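Local atomic coordinates of extracellular PQQ-dependent sugar dehydrogenase (Coprinopsis cinerea, PDB entry 6JT6), a protein that probably oxidises sugars with a pyrroloquinoline quinone cofactor and passes the electrons on to the haem of its cytochrome b domain. Residues I31-I45 with A177-L189. Numbering follows the deposited sequence.
Sequences IFPSASGGQAPDEFI and ARTTLYDYYLQQL
A C-terminal helix closes over one sheet of the beta-sandwich in this cytochrome b domain, and Tyr182 in its first turn inserts its ring between Pro33 and Ile45 of strands 26-33 and 43-51, an edge toward Ile31 O. Just before the helix, the short strand 178-179 joins strand 26-33 in parallel: Phe32 N donates to Ala177 O (2.9 Å) and Thr179 N to Phe32 O (3.0 Å). Thr179 OG1 then caps the turn by accepting from Leu181 N.

With CG anti to the backbone N (chi1 -175°), the Tyr182 ring swings out from the helix to the strands and is gripped on both faces. Pro33 CD sits over one, 4.0 Å from the ring centroid, and Ile45 CD1 over the other, both as CH-pi contacts. At the ring's edge the hydroxyl donates a hydrogen bond to Glu43 OE2 (2.6 Å), on the anti side of a carboxylate standing nearly perpendicular to the ring; the same oxygen also takes a salt bridge from Arg119. An alanine here would remove the ring from between Pro33 and Ile45 and would probably open a gap under the helix and leave Glu43 OE2 without its hydroxyl donor, though still with Arg119. Further along the helix, Leu189 CD1 packs on Ile45 CG2 at 3.6 Å and meets Ile31 CD1 tip to tip.

On the face of the sheet that carries Phe32, the Arg178 chain runs extended from CG to NE, its guanidinium having Phe32 CG over one face and its NE and NH2 bonded to the carbonyls of Thr135 and Pro134. Its NH1 reaches Pro33 O (3.0 Å), in both the carbonyl and guanidinium planes, and also donates to a water that bridges Pro41 O and Glu43 O.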
# COMPACT_ATOMS: atom_id res chain seq x y z
N ILE A 31 1.97 -7.83 -3.42
CA ILE A 31 1.82 -9.20 -3.87
C ILE A 31 0.54 -9.23 -4.71
O ILE A 31 -0.49 -8.76 -4.25
CB ILE A 31 1.67 -10.20 -2.70
CG1 ILE A 31 2.74 -9.96 -1.61
CG2 ILE A 31 1.83 -11.61 -3.23
CD1 ILE A 31 2.50 -10.73 -0.31
N PHE A 32 0.62 -9.76 -5.93
CA PHE A 32 -0.55 -9.83 -6.81
C PHE A 32 -0.85 -11.30 -7.06
O PHE A 32 0.06 -12.14 -6.99
CB PHE A 32 -0.32 -9.06 -8.15
CG PHE A 32 -0.42 -7.56 -8.01
CD1 PHE A 32 -1.55 -6.88 -8.48
CD2 PHE A 32 0.65 -6.82 -7.50
CE1 PHE A 32 -1.63 -5.48 -8.36
CE2 PHE A 32 0.56 -5.43 -7.37
CZ PHE A 32 -0.58 -4.76 -7.80
N PRO A 33 -2.14 -11.63 -7.34
CA PRO A 33 -2.48 -13.01 -7.67
C PRO A 33 -2.08 -13.37 -9.10
O PRO A 33 -1.98 -12.49 -9.96
CB PRO A 33 -4.00 -13.05 -7.49
CG PRO A 33 -4.44 -11.66 -7.75
CD PRO A 33 -3.34 -10.78 -7.22
N SER A 34 -1.87 -14.65 -9.31
CA SER A 34 -1.43 -15.21 -10.57
C SER A 34 -2.54 -15.32 -11.63
O SER A 34 -3.47 -14.51 -11.66
CB SER A 34 -0.82 -16.58 -10.31
OG SER A 34 -0.09 -17.01 -11.44
N ALA A 35 -2.39 -16.33 -12.51
CA ALA A 35 -3.35 -16.71 -13.57
C ALA A 35 -3.40 -18.24 -13.70
O ALA A 35 -4.39 -18.79 -14.19
CB ALA A 35 -2.97 -16.06 -14.89
N SER A 36 -2.33 -18.90 -13.25
CA SER A 36 -2.21 -20.36 -13.14
C SER A 36 -3.10 -20.90 -12.02
O SER A 36 -3.80 -21.92 -12.18
CB SER A 36 -0.75 -20.72 -12.86
OG SER A 36 -0.38 -22.00 -13.33
N GLY A 37 -3.05 -20.23 -10.87
CA GLY A 37 -3.86 -20.57 -9.71
C GLY A 37 -4.44 -19.29 -9.13
O GLY A 37 -3.79 -18.24 -9.18
N GLY A 38 -5.66 -19.38 -8.58
CA GLY A 38 -6.40 -18.21 -8.10
C GLY A 38 -6.65 -17.26 -9.26
O GLY A 38 -5.96 -16.24 -9.39
N GLN A 39 -7.63 -17.61 -10.09
CA GLN A 39 -7.86 -16.96 -11.39
C GLN A 39 -8.27 -15.48 -11.35
O GLN A 39 -7.60 -14.66 -11.99
CB GLN A 39 -8.82 -17.79 -12.26
CG GLN A 39 -8.82 -17.36 -13.73
CD GLN A 39 -8.88 -18.53 -14.69
OE1 GLN A 39 -9.85 -18.68 -15.44
NE2 GLN A 39 -7.85 -19.38 -14.67
N ALA A 40 -9.34 -15.15 -10.62
CA ALA A 40 -9.87 -13.76 -10.52
C ALA A 40 -8.87 -12.79 -9.86
O ALA A 40 -8.62 -12.87 -8.65
CB ALA A 40 -11.21 -13.74 -9.80
N PRO A 41 -8.28 -11.88 -10.66
CA PRO A 41 -7.22 -11.09 -10.10
C PRO A 41 -7.66 -9.64 -9.89
O PRO A 41 -6.97 -8.73 -10.34
CB PRO A 41 -6.14 -11.20 -11.19
CG PRO A 41 -6.91 -11.35 -12.48
CD PRO A 41 -8.35 -11.64 -12.12
N ASP A 42 -8.81 -9.42 -9.24
CA ASP A 42 -9.26 -8.05 -8.97
C ASP A 42 -8.88 -7.60 -7.56
O ASP A 42 -9.68 -6.98 -6.84
CB ASP A 42 -10.76 -7.87 -9.27
CG ASP A 42 -11.20 -6.41 -9.29
OD1 ASP A 42 -10.35 -5.50 -9.16
OD2 ASP A 42 -12.42 -6.16 -9.43
N GLU A 43 -7.65 -7.93 -7.18
CA GLU A 43 -7.15 -7.64 -5.83
C GLU A 43 -5.63 -7.75 -5.76
O GLU A 43 -4.98 -8.28 -6.67
CB GLU A 43 -7.82 -8.56 -4.81
CG GLU A 43 -7.36 -10.02 -4.81
CD GLU A 43 -7.90 -10.75 -3.60
OE1 GLU A 43 -8.99 -11.35 -3.70
OE2 GLU A 43 -7.28 -10.68 -2.53
N PHE A 44 -5.05 -7.23 -4.67
CA PHE A 44 -3.64 -7.46 -4.37
C PHE A 44 -3.46 -7.26 -2.88
O PHE A 44 -4.36 -6.80 -2.20
CB PHE A 44 -2.71 -6.54 -5.17
CG PHE A 44 -2.90 -5.06 -4.89
CD1 PHE A 44 -2.12 -4.42 -3.92
CD2 PHE A 44 -3.82 -4.30 -5.65
CE1 PHE A 44 -2.29 -3.06 -3.64
CE2 PHE A 44 -3.98 -2.93 -5.39
CZ PHE A 44 -3.22 -2.32 -4.38
N ILE A 45 -2.28 -7.65 -2.39
CA ILE A 45 -1.88 -7.39 -1.02
C ILE A 45 -0.84 -6.28 -1.07
O ILE A 45 0.08 -6.33 -1.91
CB ILE A 45 -1.26 -8.65 -0.39
CG1 ILE A 45 -2.33 -9.76 -0.24
CG2 ILE A 45 -0.60 -8.34 0.96
CD1 ILE A 45 -1.71 -11.14 -0.01
N ALA A 177 5.45 -9.45 -9.81
CA ALA A 177 4.81 -9.29 -8.51
C ALA A 177 3.65 -10.31 -8.33
O ALA A 177 3.12 -10.47 -7.23
CB ALA A 177 4.34 -7.85 -8.32
N ARG A 178 3.30 -11.01 -9.42
CA ARG A 178 2.23 -12.04 -9.41
C ARG A 178 2.76 -13.39 -8.91
O ARG A 178 3.88 -13.76 -9.20
CB ARG A 178 1.55 -12.17 -10.78
CG ARG A 178 0.89 -10.89 -11.27
CD ARG A 178 -0.15 -11.10 -12.39
NE ARG A 178 -0.80 -9.83 -12.75
CZ ARG A 178 -1.83 -9.24 -12.11
NH1 ARG A 178 -2.44 -9.78 -11.06
NH2 ARG A 178 -2.28 -8.07 -12.57
N THR A 179 1.94 -14.11 -8.13
CA THR A 179 2.36 -15.42 -7.58
C THR A 179 1.18 -16.36 -7.34
O THR A 179 0.13 -15.96 -6.82
CB THR A 179 3.24 -15.31 -6.29
OG1 THR A 179 3.61 -16.63 -5.85
CG2 THR A 179 2.50 -14.61 -5.13
N THR A 180 1.38 -17.64 -7.69
CA THR A 180 0.40 -18.68 -7.36
C THR A 180 0.35 -18.89 -5.84
O THR A 180 -0.63 -19.42 -5.34
CB THR A 180 0.65 -20.01 -8.12
OG1 THR A 180 1.95 -20.50 -7.80
CG2 THR A 180 0.52 -19.80 -9.61
N LEU A 181 1.37 -18.39 -5.11
CA LEU A 181 1.38 -18.40 -3.63
C LEU A 181 0.44 -17.35 -2.96
O LEU A 181 0.36 -17.30 -1.74
CB LEU A 181 2.80 -18.25 -3.07
CG LEU A 181 3.71 -19.48 -3.23
CD1 LEU A 181 5.09 -19.11 -2.76
CD2 LEU A 181 3.18 -20.71 -2.49
N TYR A 182 -0.27 -16.57 -3.77
CA TYR A 182 -1.08 -15.47 -3.27
C TYR A 182 -2.06 -15.84 -2.12
O TYR A 182 -2.08 -15.12 -1.10
CB TYR A 182 -1.82 -14.79 -4.42
CG TYR A 182 -2.61 -13.55 -3.99
CD1 TYR A 182 -1.99 -12.29 -3.95
CD2 TYR A 182 -3.98 -13.65 -3.61
CE1 TYR A 182 -2.69 -11.16 -3.55
CE2 TYR A 182 -4.69 -12.51 -3.22
CZ TYR A 182 -4.04 -11.28 -3.19
OH TYR A 182 -4.71 -10.15 -2.81
N ASP A 183 -2.88 -16.89 -2.31
CA ASP A 183 -3.86 -17.33 -1.31
C ASP A 183 -3.18 -17.74 -0.01
O ASP A 183 -3.64 -17.33 1.06
CB ASP A 183 -4.75 -18.49 -1.80
CG ASP A 183 -5.66 -18.13 -2.97
OD1 ASP A 183 -6.21 -17.00 -3.04
OD2 ASP A 183 -5.83 -19.02 -3.83
N TYR A 184 -2.10 -18.51 -0.09
CA TYR A 184 -1.29 -18.91 1.07
C TYR A 184 -0.74 -17.67 1.78
O TYR A 184 -0.86 -17.56 3.01
CB TYR A 184 -0.12 -19.81 0.64
CG TYR A 184 0.90 -20.08 1.73
CD1 TYR A 184 0.54 -20.82 2.89
CD2 TYR A 184 2.22 -19.60 1.63
CE1 TYR A 184 1.47 -21.07 3.90
CE2 TYR A 184 3.16 -19.85 2.63
CZ TYR A 184 2.78 -20.58 3.77
OH TYR A 184 3.70 -20.83 4.77
N TYR A 185 -0.16 -16.75 1.00
CA TYR A 185 0.37 -15.50 1.53
C TYR A 185 -0.74 -14.68 2.21
O TYR A 185 -0.52 -14.13 3.29
CB TYR A 185 1.04 -14.67 0.41
CG TYR A 185 2.45 -15.12 0.05
CD1 TYR A 185 3.19 -15.97 0.89
CD2 TYR A 185 3.07 -14.66 -1.13
CE1 TYR A 185 4.49 -16.38 0.56
CE2 TYR A 185 4.40 -15.01 -1.45
CZ TYR A 185 5.10 -15.88 -0.62
OH TYR A 185 6.42 -16.24 -0.93
N LEU A 186 -1.92 -14.62 1.59
CA LEU A 186 -3.06 -13.87 2.13
C LEU A 186 -3.45 -14.40 3.48
O LEU A 186 -3.62 -13.62 4.41
CB LEU A 186 -4.27 -13.86 1.19
CG LEU A 186 -5.54 -13.10 1.64
CD1 LEU A 186 -5.27 -11.62 1.92
CD2 LEU A 186 -6.68 -13.24 0.61
N GLN A 187 -3.62 -15.72 3.57
CA GLN A 187 -3.94 -16.40 4.85
C GLN A 187 -2.86 -16.15 5.90
O GLN A 187 -3.18 -15.78 7.04
CB GLN A 187 -4.19 -17.91 4.66
CG GLN A 187 -4.36 -18.73 5.95
CD GLN A 187 -3.06 -19.10 6.66
OE1 GLN A 187 -2.10 -19.64 6.05
NE2 GLN A 187 -3.00 -18.80 7.95
N GLN A 188 -1.60 -16.37 5.53
CA GLN A 188 -0.48 -16.20 6.49
C GLN A 188 -0.46 -14.79 7.08
O GLN A 188 -0.28 -14.61 8.26
CB GLN A 188 0.88 -16.49 5.84
CG GLN A 188 1.16 -17.95 5.56
CD GLN A 188 1.41 -18.76 6.83
OE1 GLN A 188 2.34 -18.47 7.56
NE2 GLN A 188 0.55 -19.76 7.09
N LEU A 189 -0.65 -13.78 6.22
CA LEU A 189 -0.59 -12.40 6.68
C LEU A 189 -1.81 -12.04 7.53
O LEU A 189 -1.69 -11.28 8.49
CB LEU A 189 -0.45 -11.44 5.46
CG LEU A 189 0.88 -11.47 4.67
CD1 LEU A 189 0.73 -10.68 3.37
CD2 LEU A 189 1.97 -10.87 5.54
O HOH W 1 -4.54 -8.46 -9.53